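Side-chain contacts in endoglucanase (Thermotoga maritima, PDB 1VHO), which probably acts as an aminopeptidase of the M42 family, a metal-dependent protease that binds two divalent metal cations per subunit: residues A[16-21]-A[100-105]; A[36-41]-A[186-191]; A[62-67]-A[325-330]. One frame throughout, in Å; residues are numbered along the deposited sequence.

Contact 1 (A[16-21]-A[100-105])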
loop_
_atom_site.group_PDB
_atom_site.type_symbol
_atom_site.label_atom_id
_atom_site.label_comp_id
_atom_site.label_asym_id
_atom_site.label_seq_id
_atom_site.Cartn_x
_atom_site.Cartn_y
_atom_site.Cartn_z
ATOM N N ASN A 16 6.213 2.360 8.876
ATOM C CA ASN A 16 6.279 1.932 10.282
ATOM C C ASN A 16 4.927 1.728 10.940
ATOM O O ASN A 16 4.873 0.948 11.908
ATOM C CB ASN A 16 7.120 2.900 11.123
ATOM C CG ASN A 16 8.596 2.828 10.765
ATOM O OD1 ASN A 16 9.108 1.821 10.280
ATOM N ND2 ASN A 16 9.327 3.915 11.035
ATOM N N LEU A 17 3.883 2.469 10.569
ATOM C CA LEU A 17 2.554 2.262 11.126
ATOM C C LEU A 17 2.070 0.818 10.884
ATOM O O LEU A 17 2.400 0.187 9.862
ATOM C CB LEU A 17 1.564 3.179 10.387
ATOM C CG LEU A 17 1.839 4.683 10.608
ATOM C CD1 LEU A 17 1.046 5.445 9.532
ATOM C CD2 LEU A 17 1.391 5.060 12.014
ATOM N N ASP A 18 1.237 0.335 11.824
ATOM C CA ASP A 18 0.694 -1.006 11.686
ATOM C C ASP A 18 -0.779 -0.989 11.318
ATOM O O ASP A 18 -1.632 -0.529 12.105
ATOM C CB ASP A 18 0.922 -1.829 12.961
ATOM C CG ASP A 18 2.381 -2.036 13.317
ATOM O OD1 ASP A 18 3.262 -1.955 12.433
ATOM O OD2 ASP A 18 2.709 -2.265 14.523
ATOM N N GLY A 19 -1.084 -1.558 10.142
ATOM C CA GLY A 19 -2.495 -1.655 9.712
ATOM C C GLY A 19 -2.716 -2.951 8.948
ATOM O O GLY A 19 -2.842 -2.979 7.711
ATOM N N PRO A 20 -2.579 -4.096 9.610
ATOM C CA PRO A 20 -2.757 -5.392 8.980
ATOM C C PRO A 20 -4.218 -5.495 8.494
ATOM O O PRO A 20 -5.052 -4.774 9.029
ATOM C CB PRO A 20 -2.499 -6.404 10.106
ATOM C CG PRO A 20 -2.823 -5.623 11.352
ATOM C CD PRO A 20 -2.347 -4.222 11.084
ATOM N N SER A 21 -4.430 -6.276 7.471
ATOM C CA SER A 21 -5.787 -6.394 6.880
ATOM C C SER A 21 -6.843 -6.547 7.971
ATOM O O SER A 21 -6.695 -7.423 8.850
ATOM C CB SER A 21 -5.823 -7.636 5.985
ATOM O OG SER A 21 -4.763 -7.511 5.024
ATOM N N LYS A 100 11.229 -11.449 12.060
ATOM C CA LYS A 100 10.859 -10.722 13.281
ATOM C C LYS A 100 9.395 -10.263 13.154
ATOM O O LYS A 100 8.954 -9.674 12.136
ATOM C CB LYS A 100 11.744 -9.474 13.461
ATOM C CG LYS A 100 13.157 -9.797 14.041
ATOM C CD LYS A 100 14.039 -8.518 14.095
ATOM C CE LYS A 100 13.390 -7.468 14.976
ATOM N NZ LYS A 100 14.244 -6.238 15.148
ATOM N N VAL A 101 8.640 -10.472 14.235
ATOM C CA VAL A 101 7.275 -10.087 14.333
ATOM C C VAL A 101 6.996 -9.375 15.660
ATOM O O VAL A 101 7.770 -9.515 16.605
ATOM C CB VAL A 101 6.219 -11.221 14.234
ATOM C CG1 VAL A 101 6.178 -11.778 12.822
ATOM C CG2 VAL A 101 6.529 -12.331 15.278
ATOM N N ARG A 102 5.999 -8.504 15.623
ATOM C CA ARG A 102 5.573 -7.817 16.846
ATOM C C ARG A 102 4.088 -8.162 17.013
ATOM O O ARG A 102 3.330 -8.076 16.058
ATOM C CB ARG A 102 5.837 -6.331 16.920
ATOM C CG ARG A 102 5.323 -5.520 15.715
ATOM C CD ARG A 102 6.018 -4.138 15.767
ATOM N NE ARG A 102 5.488 -3.183 14.789
ATOM C CZ ARG A 102 6.306 -2.304 14.137
ATOM N NH1 ARG A 102 7.638 -2.308 14.349
ATOM N NH2 ARG A 102 5.776 -1.396 13.346
ATOM N N ILE A 103 3.726 -8.575 18.237
ATOM C CA ILE A 103 2.356 -9.044 18.453
ATOM C C ILE A 103 1.593 -8.201 19.453
ATOM O O ILE A 103 2.119 -7.915 20.543
ATOM C CB ILE A 103 2.426 -10.514 18.995
ATOM C CG1 ILE A 103 3.344 -11.374 18.148
ATOM C CG2 ILE A 103 0.982 -11.083 19.013
ATOM C CD1 ILE A 103 3.435 -12.858 18.554
ATOM N N TYR A 104 0.402 -7.764 19.056
ATOM C CA TYR A 104 -0.414 -6.962 19.939
ATOM C C TYR A 104 -1.093 -7.854 20.963
ATOM O O TYR A 104 -1.844 -8.760 20.579
ATOM C CB TYR A 104 -1.505 -6.192 19.144
ATOM C CG TYR A 104 -0.823 -5.057 18.369
ATOM C CD1 TYR A 104 -0.360 -5.235 17.082
ATOM C CD2 TYR A 104 -0.670 -3.826 19.007
ATOM C CE1 TYR A 104 0.288 -4.204 16.411
ATOM C CE2 TYR A 104 -0.074 -2.764 18.326
ATOM C CZ TYR A 104 0.425 -2.990 17.045
ATOM O OH TYR A 104 1.076 -1.944 16.422
ATOM N N THR A 105 -0.836 -7.615 22.235
ATOM C CA THR A 105 -1.482 -8.408 23.298
ATOM C C THR A 105 -2.205 -7.450 24.238
ATOM O O THR A 105 -2.093 -6.217 24.209
ATOM C CB THR A 105 -0.446 -9.215 24.112
ATOM O OG1 THR A 105 0.299 -8.335 25.013
ATOM C CG2 THR A 105 0.534 -9.914 23.184
HETATM O O HOH W 1 8.276 0.143 12.869
#
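Asp18 meets Arg102 and Tyr104 where the larger alpha/beta part of this M42-type fold faces its smaller, antiparallel-sheet part. The loop carrying Asp18 follows helix 7-16; Arg102 and Tyr104 both point from strand 100-105 toward it. Followed outward, CB of Asp18 lies 3.5 Å from the hydroxyl OH of Tyr104. Chi1 of -62° sets CG beside the backbone N and turns the carboxylate toward the strand. There Arg102 takes it side-on with two nitrogens, one to each oxygen, in a salt bridge. NH2 of Arg102 donates to OD1 of Asp18 at 2.7 Å, from the syn side and somewhat out of the carboxylate plane. NE of Arg102 reaches the syn lone pair of OD2 at 2.9 Å; the two flat groups are nevertheless twisted 42° apart. The anti lone pair of OD2 takes a short bond of 2.5 Å from OH of Tyr104, whose ring stands nearly perpendicular to the carboxylate and meets it edge-on. Two donors thus fix OD2 and hold the carboxylate against rotation. The positive charges of Arg102 and, at OD1, Lys169 probably favour ionised Asp18; Asp156 pairs with NH1 of Arg102. Asn16 OD1, bonded chiefly to the backbone N of Ala159, also accepts a weak bond from a water that in turn accepts one from Arg102 NH1 at 2.9 Å.

Contact 2 (A[36-41]-A[186-191])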
loop_
_atom_site.group_PDB
_atom_site.type_symbol
_atom_site.label_atom_id
_atom_site.label_comp_id
_atom_site.label_asym_id
_atom_site.label_seq_id
_atom_site.Cartn_x
_atom_site.Cartn_y
_atom_site.Cartn_z
ATOM N N GLU A 36 -5.567 16.447 5.803
ATOM C CA GLU A 36 -6.497 17.483 6.240
ATOM C C GLU A 36 -6.274 18.882 5.724
ATOM O O GLU A 36 -7.204 19.575 5.302
ATOM C CB GLU A 36 -6.429 17.593 7.810
ATOM C CG GLU A 36 -7.458 16.755 8.446
ATOM C CD GLU A 36 -7.753 17.122 9.911
ATOM O OE1 GLU A 36 -6.876 17.699 10.589
ATOM O OE2 GLU A 36 -8.898 16.742 10.262
ATOM N N PRO A 37 -5.070 19.410 5.765
ATOM C CA PRO A 37 -4.807 20.763 5.288
ATOM C C PRO A 37 -4.931 20.918 3.767
ATOM O O PRO A 37 -4.840 22.040 3.245
ATOM C CB PRO A 37 -3.360 21.001 5.656
ATOM C CG PRO A 37 -3.052 19.981 6.731
ATOM C CD PRO A 37 -3.860 18.798 6.353
ATOM N N PHE A 38 -5.114 19.826 3.042
ATOM C CA PHE A 38 -5.124 19.845 1.583
ATOM C C PHE A 38 -6.398 19.383 0.943
ATOM O O PHE A 38 -6.467 19.178 -0.303
ATOM C CB PHE A 38 -3.936 18.944 1.137
ATOM C CG PHE A 38 -2.626 19.344 1.772
ATOM C CD1 PHE A 38 -2.082 20.591 1.558
ATOM C CD2 PHE A 38 -1.930 18.448 2.569
ATOM C CE1 PHE A 38 -0.866 20.969 2.107
ATOM C CE2 PHE A 38 -0.717 18.805 3.146
ATOM C CZ PHE A 38 -0.193 20.083 2.939
ATOM N N VAL A 39 -7.427 19.067 1.719
ATOM C CA VAL A 39 -8.691 18.645 1.161
ATOM C C VAL A 39 -9.854 19.539 1.636
ATOM O O VAL A 39 -9.774 20.166 2.688
ATOM C CB VAL A 39 -9.081 17.191 1.497
ATOM C CG1 VAL A 39 -8.058 16.205 0.951
ATOM C CG2 VAL A 39 -9.268 16.933 2.997
ATOM N N ASP A 40 -10.919 19.551 0.830
ATOM C CA ASP A 40 -12.122 20.297 1.253
ATOM C C ASP A 40 -12.814 19.443 2.311
ATOM O O ASP A 40 -13.419 19.982 3.239
ATOM C CB ASP A 40 -13.051 20.534 0.054
ATOM C CG ASP A 40 -12.388 21.620 -0.784
ATOM O OD1 ASP A 40 -11.863 21.351 -1.857
ATOM O OD2 ASP A 40 -12.360 22.764 -0.282
ATOM N N GLU A 41 -12.773 18.123 2.133
ATOM C CA GLU A 41 -13.354 17.216 3.108
ATOM C C GLU A 41 -12.768 15.813 2.993
ATOM O O GLU A 41 -12.124 15.476 1.993
ATOM C CB GLU A 41 -14.872 17.103 3.021
ATOM C CG GLU A 41 -15.452 16.876 1.659
ATOM C CD GLU A 41 -16.979 16.900 1.628
ATOM O OE1 GLU A 41 -17.561 17.981 1.407
ATOM O OE2 GLU A 41 -17.586 15.833 1.802
ATOM N N PHE A 186 0.541 18.821 -3.588
ATOM C CA PHE A 186 0.839 19.553 -4.814
ATOM C C PHE A 186 -0.340 20.278 -5.442
ATOM O O PHE A 186 -0.135 21.346 -6.050
ATOM C CB PHE A 186 1.413 18.549 -5.848
ATOM C CG PHE A 186 2.739 17.958 -5.415
ATOM C CD1 PHE A 186 3.491 18.511 -4.396
ATOM C CD2 PHE A 186 3.238 16.847 -6.084
ATOM C CE1 PHE A 186 4.698 17.955 -4.015
ATOM C CE2 PHE A 186 4.452 16.300 -5.740
ATOM C CZ PHE A 186 5.203 16.847 -4.705
ATOM N N LEU A 187 -1.554 19.772 -5.353
ATOM C CA LEU A 187 -2.739 20.366 -5.911
ATOM C C LEU A 187 -3.064 21.736 -5.307
ATOM O O LEU A 187 -3.763 22.532 -5.952
ATOM C CB LEU A 187 -3.953 19.474 -5.826
ATOM C CG LEU A 187 -3.956 18.289 -6.828
ATOM C CD1 LEU A 187 -5.140 17.372 -6.520
ATOM C CD2 LEU A 187 -4.079 18.818 -8.254
ATOM N N LYS A 188 -2.577 21.987 -4.105
ATOM C CA LYS A 188 -2.760 23.293 -3.468
ATOM C C LYS A 188 -2.216 24.450 -4.274
ATOM O O LYS A 188 -2.720 25.596 -4.159
ATOM C CB LYS A 188 -2.048 23.232 -2.083
ATOM C CG LYS A 188 -2.995 22.429 -1.156
ATOM C CD LYS A 188 -4.136 23.370 -0.824
ATOM C CE LYS A 188 -5.366 22.734 -0.238
ATOM N NZ LYS A 188 -5.873 23.717 0.813
ATOM N N ARG A 189 -1.271 24.247 -5.167
ATOM C CA ARG A 189 -0.674 25.290 -5.975
ATOM C C ARG A 189 -1.478 25.683 -7.206
ATOM O O ARG A 189 -1.156 26.649 -7.893
ATOM C CB ARG A 189 0.673 24.752 -6.518
ATOM N N TYR A 190 -2.479 24.871 -7.558
ATOM C CA TYR A 190 -3.219 25.115 -8.760
ATOM C C TYR A 190 -4.723 25.281 -8.602
ATOM O O TYR A 190 -5.355 24.708 -7.741
ATOM C CB TYR A 190 -3.070 23.910 -9.715
ATOM C CG TYR A 190 -1.672 23.550 -10.142
ATOM C CD1 TYR A 190 -1.040 24.216 -11.177
ATOM C CD2 TYR A 190 -1.011 22.484 -9.539
ATOM C CE1 TYR A 190 0.237 23.864 -11.599
ATOM C CE2 TYR A 190 0.274 22.128 -9.951
ATOM C CZ TYR A 190 0.883 22.818 -10.965
ATOM O OH TYR A 190 2.158 22.463 -11.366
ATOM N N ASP A 191 -5.241 26.008 -9.605
ATOM C CA ASP A 191 -6.684 26.208 -9.744
ATOM C C ASP A 191 -7.126 25.141 -10.756
ATOM O O ASP A 191 -7.658 25.436 -11.831
ATOM C CB ASP A 191 -7.017 27.597 -10.290
ATOM C CG ASP A 191 -8.509 27.873 -10.377
ATOM O OD1 ASP A 191 -9.277 27.288 -9.583
ATOM O OD2 ASP A 191 -8.924 28.693 -11.246
#
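Lys188 NZ donates to the backbone O of Pro37 at 3.1 Å, the one hydrogen bond between residues 36-41 and 186-191. The ammonium comes at the carbonyl from the side, with a C=O...N angle of 142°. It also lies 19° out of the carbonyl plane. It is delivered by a chain that bends twice: chi2 of -75° folds the lysine just past CG, and a milder bend at chi4 brings NZ to the oxygen. Along the way the methylenes do the apolar work. CG of Lys188 abuts the edge of the Phe38 ring, 3.4 Å from CD1, and CE lies equally near the CA of Phe38; the two side chains cross at about a right angle. One face of that ring is covered by its own neighbour, CB of Pro37 standing above its centre. The contact joins two surface connections of the alpha/beta fold: the link from helix 25-35 to edge strand 41-44, and the turn where helix 171-187 gives way to the loop before strand 195-201. On the second side the chain makes a type I beta turn from Leu187 to Tyr190, with Lys188 at its second position. On the first, Asp40 and Glu41 form a classic beta bulge opposite Tyr53, and OD1 of Asp40 accepts from the backbone N of Lys55. Phe38 also rests on Leu184 and Glu185 of helix 171-187, one turn back from Lys188.

Contact 3 (A[62-67]-A[325-330]). With SO4 (sulfate ion), chain D.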
loop_
_atom_site.group_PDB
_atom_site.type_symbol
_atom_site.label_atom_id
_atom_site.label_comp_id
_atom_site.label_asym_id
_atom_site.label_seq_id
_atom_site.Cartn_x
_atom_site.Cartn_y
_atom_site.Cartn_z
ATOM N N LEU A 62 -12.286 13.020 -11.158
ATOM C CA LEU A 62 -11.113 12.142 -11.339
ATOM C C LEU A 62 -10.916 11.433 -9.994
ATOM O O LEU A 62 -10.901 12.135 -8.965
ATOM C CB LEU A 62 -9.949 13.083 -11.598
ATOM C CG LEU A 62 -8.547 12.611 -11.853
ATOM C CD1 LEU A 62 -8.476 11.488 -12.888
ATOM C CD2 LEU A 62 -7.687 13.808 -12.317
ATOM N N ALA A 63 -10.740 10.137 -9.998
ATOM C CA ALA A 63 -10.531 9.383 -8.767
ATOM C C ALA A 63 -9.180 8.674 -8.824
ATOM O O ALA A 63 -8.852 8.040 -9.845
ATOM C CB ALA A 63 -11.643 8.357 -8.553
ATOM N N PHE A 64 -8.436 8.726 -7.747
ATOM C CA PHE A 64 -7.123 8.095 -7.614
ATOM C C PHE A 64 -7.286 7.056 -6.484
ATOM O O PHE A 64 -7.872 7.440 -5.452
ATOM C CB PHE A 64 -6.017 9.071 -7.276
ATOM C CG PHE A 64 -5.782 10.183 -8.265
ATOM C CD1 PHE A 64 -5.854 9.958 -9.630
ATOM C CD2 PHE A 64 -5.522 11.467 -7.829
ATOM C CE1 PHE A 64 -5.671 11.005 -10.531
ATOM C CE2 PHE A 64 -5.290 12.507 -8.721
ATOM C CZ PHE A 64 -5.364 12.276 -10.078
ATOM N N PHE A 65 -6.772 5.848 -6.649
ATOM C CA PHE A 65 -7.019 4.822 -5.634
ATOM C C PHE A 65 -5.738 4.141 -5.144
ATOM O O PHE A 65 -4.883 3.781 -5.972
ATOM C CB PHE A 65 -7.877 3.701 -6.300
ATOM C CG PHE A 65 -9.268 4.106 -6.745
ATOM C CD1 PHE A 65 -9.466 4.601 -8.046
ATOM C CD2 PHE A 65 -10.334 4.011 -5.900
ATOM C CE1 PHE A 65 -10.746 4.974 -8.435
ATOM C CE2 PHE A 65 -11.625 4.372 -6.291
ATOM C CZ PHE A 65 -11.818 4.864 -7.582
ATOM N N ALA A 66 -5.698 3.758 -3.870
ATOM C CA ALA A 66 -4.530 3.029 -3.327
ATOM C C ALA A 66 -4.983 2.101 -2.190
ATOM O O ALA A 66 -5.975 2.432 -1.522
ATOM C CB ALA A 66 -3.498 4.023 -2.791
ATOM N N HIS A 67 -4.352 0.948 -2.044
ATOM C CA HIS A 67 -4.685 0.051 -0.923
ATOM C C HIS A 67 -3.902 0.556 0.312
ATOM O O HIS A 67 -2.860 1.222 0.154
ATOM C CB HIS A 67 -4.205 -1.372 -1.217
ATOM C CG HIS A 67 -4.828 -2.066 -2.372
ATOM N ND1 HIS A 67 -6.021 -2.765 -2.256
ATOM C CD2 HIS A 67 -4.425 -2.201 -3.670
ATOM C CE1 HIS A 67 -6.327 -3.298 -3.419
ATOM N NE2 HIS A 67 -5.378 -2.976 -4.283
ATOM N N ARG A 325 3.578 14.391 -8.776
ATOM C CA ARG A 325 3.651 15.605 -9.614
ATOM C C ARG A 325 2.850 15.384 -10.880
ATOM O O ARG A 325 2.032 16.213 -11.301
ATOM C CB ARG A 325 5.138 15.951 -9.934
ATOM C CG ARG A 325 5.283 17.280 -10.708
ATOM C CD ARG A 325 6.725 17.767 -10.696
ATOM N NE ARG A 325 7.619 17.045 -11.612
ATOM C CZ ARG A 325 7.769 17.361 -12.899
ATOM N NH1 ARG A 325 7.101 18.382 -13.468
ATOM N NH2 ARG A 325 8.598 16.650 -13.646
ATOM N N LEU A 326 3.055 14.233 -11.545
ATOM C CA LEU A 326 2.284 13.922 -12.746
ATOM C C LEU A 326 0.806 13.868 -12.469
ATOM O O LEU A 326 -0.001 14.399 -13.262
ATOM C CB LEU A 326 2.704 12.491 -13.243
ATOM C CG LEU A 326 1.909 11.993 -14.452
ATOM C CD1 LEU A 326 2.007 13.003 -15.608
ATOM C CD2 LEU A 326 2.459 10.624 -14.916
ATOM N N LEU A 327 0.357 13.213 -11.379
ATOM C CA LEU A 327 -1.071 13.097 -11.104
ATOM C C LEU A 327 -1.692 14.493 -10.829
ATOM O O LEU A 327 -2.829 14.748 -11.254
ATOM C CB LEU A 327 -1.439 12.199 -9.903
ATOM C CG LEU A 327 -1.054 10.710 -10.024
ATOM C CD1 LEU A 327 -1.564 9.922 -8.802
ATOM C CD2 LEU A 327 -1.636 10.114 -11.286
ATOM N N SER A 328 -0.955 15.342 -10.142
ATOM C CA SER A 328 -1.446 16.716 -9.901
ATOM C C SER A 328 -1.580 17.405 -11.282
ATOM O O SER A 328 -2.576 18.116 -11.503
ATOM C CB SER A 328 -0.576 17.496 -8.953
ATOM O OG SER A 328 0.721 17.862 -9.454
ATOM N N LEU A 329 -0.660 17.232 -12.197
ATOM C CA LEU A 329 -0.723 17.819 -13.544
ATOM C C LEU A 329 -1.862 17.251 -14.355
ATOM O O LEU A 329 -2.490 17.962 -15.160
ATOM C CB LEU A 329 0.630 17.712 -14.254
ATOM C CG LEU A 329 1.717 18.564 -13.603
ATOM C CD1 LEU A 329 3.124 18.143 -14.034
ATOM C CD2 LEU A 329 1.490 20.043 -13.934
ATOM N N VAL A 330 -2.220 15.979 -14.138
ATOM C CA VAL A 330 -3.357 15.376 -14.837
ATOM C C VAL A 330 -4.610 16.109 -14.399
ATOM O O VAL A 330 -5.469 16.498 -15.201
ATOM C CB VAL A 330 -3.474 13.859 -14.572
ATOM C CG1 VAL A 330 -4.792 13.277 -15.030
ATOM C CG2 VAL A 330 -2.320 13.126 -15.287
HETATM S S SO4 D . 6.046 21.632 -13.535
HETATM O O1 SO4 D . 7.455 22.109 -13.237
HETATM O O2 SO4 D . 6.066 21.146 -14.950
HETATM O O3 SO4 D . 5.680 20.565 -12.562
HETATM O O4 SO4 D . 5.119 22.804 -13.406
#
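Strand 62-67 runs beside helix 325-330 with the CA atoms of Phe64 and Leu327 8.6 Å apart; Leu62 and Val330 form the second facing pair, two residues back on the strand and three on along the helix. Leu327 reaches over one face of the Phe64 ring: its CD1 stands 4.2 Å from the ring centroid and 8° off the normal, a well-centred CH-pi contact. CB of Leu327 backs it up over the same ring, 3.9 Å from CZ. Beside this pair, CD2 of Leu62 touches CG1 of Val330 at 4.0 Å, the two side chains crossing at about a right angle. Farther round the helix, Ser328 OG folds back to donate to Arg325 O, which also accepts from Leu329 N. Arg325 NH1 donates at 2.8 Å to O3 of a sulfate, probably from the crystallisation liquor, which ND1 of His269 also bonds; NE forms a salt bridge with Glu322. With an alanine here, the sulfate would probably be left to His269 and the Glu322 carboxylate without its positive mate. The same strand ends at His67, a predicted zinc ligand. Buried in the alpha/beta core, the contact is walled by helix 171-187, with Leu180 against Phe64 and Val183 against Leu327, and by Ile224 of adjacent strand 222-229, which touches both; helix 256-268 packs elsewhere on the helix, against Leu326 and Leu329.

From the N terminus the chain first leaves residues 16-21, 36-41 and 62-67, then meets their partners in the same order, at 100-105, 186-191 and 325-330. Each pair of contacts therefore crosses and none nests. Contact 1 closes the first loop, binding the N-terminal region to the six-stranded antiparallel sheet. Contact 2 returns from helix 171-187 to the connection before edge strand 41-44, and contact 3 brings the C-terminal helix onto strand 61-67 inside the mixed sheet. Contacts 2 and 3 touch, Tyr190 OH lying 3.6 Å from Leu329 CD2; contact 1 stands apart, its centre about 29 Å from that of contact 3.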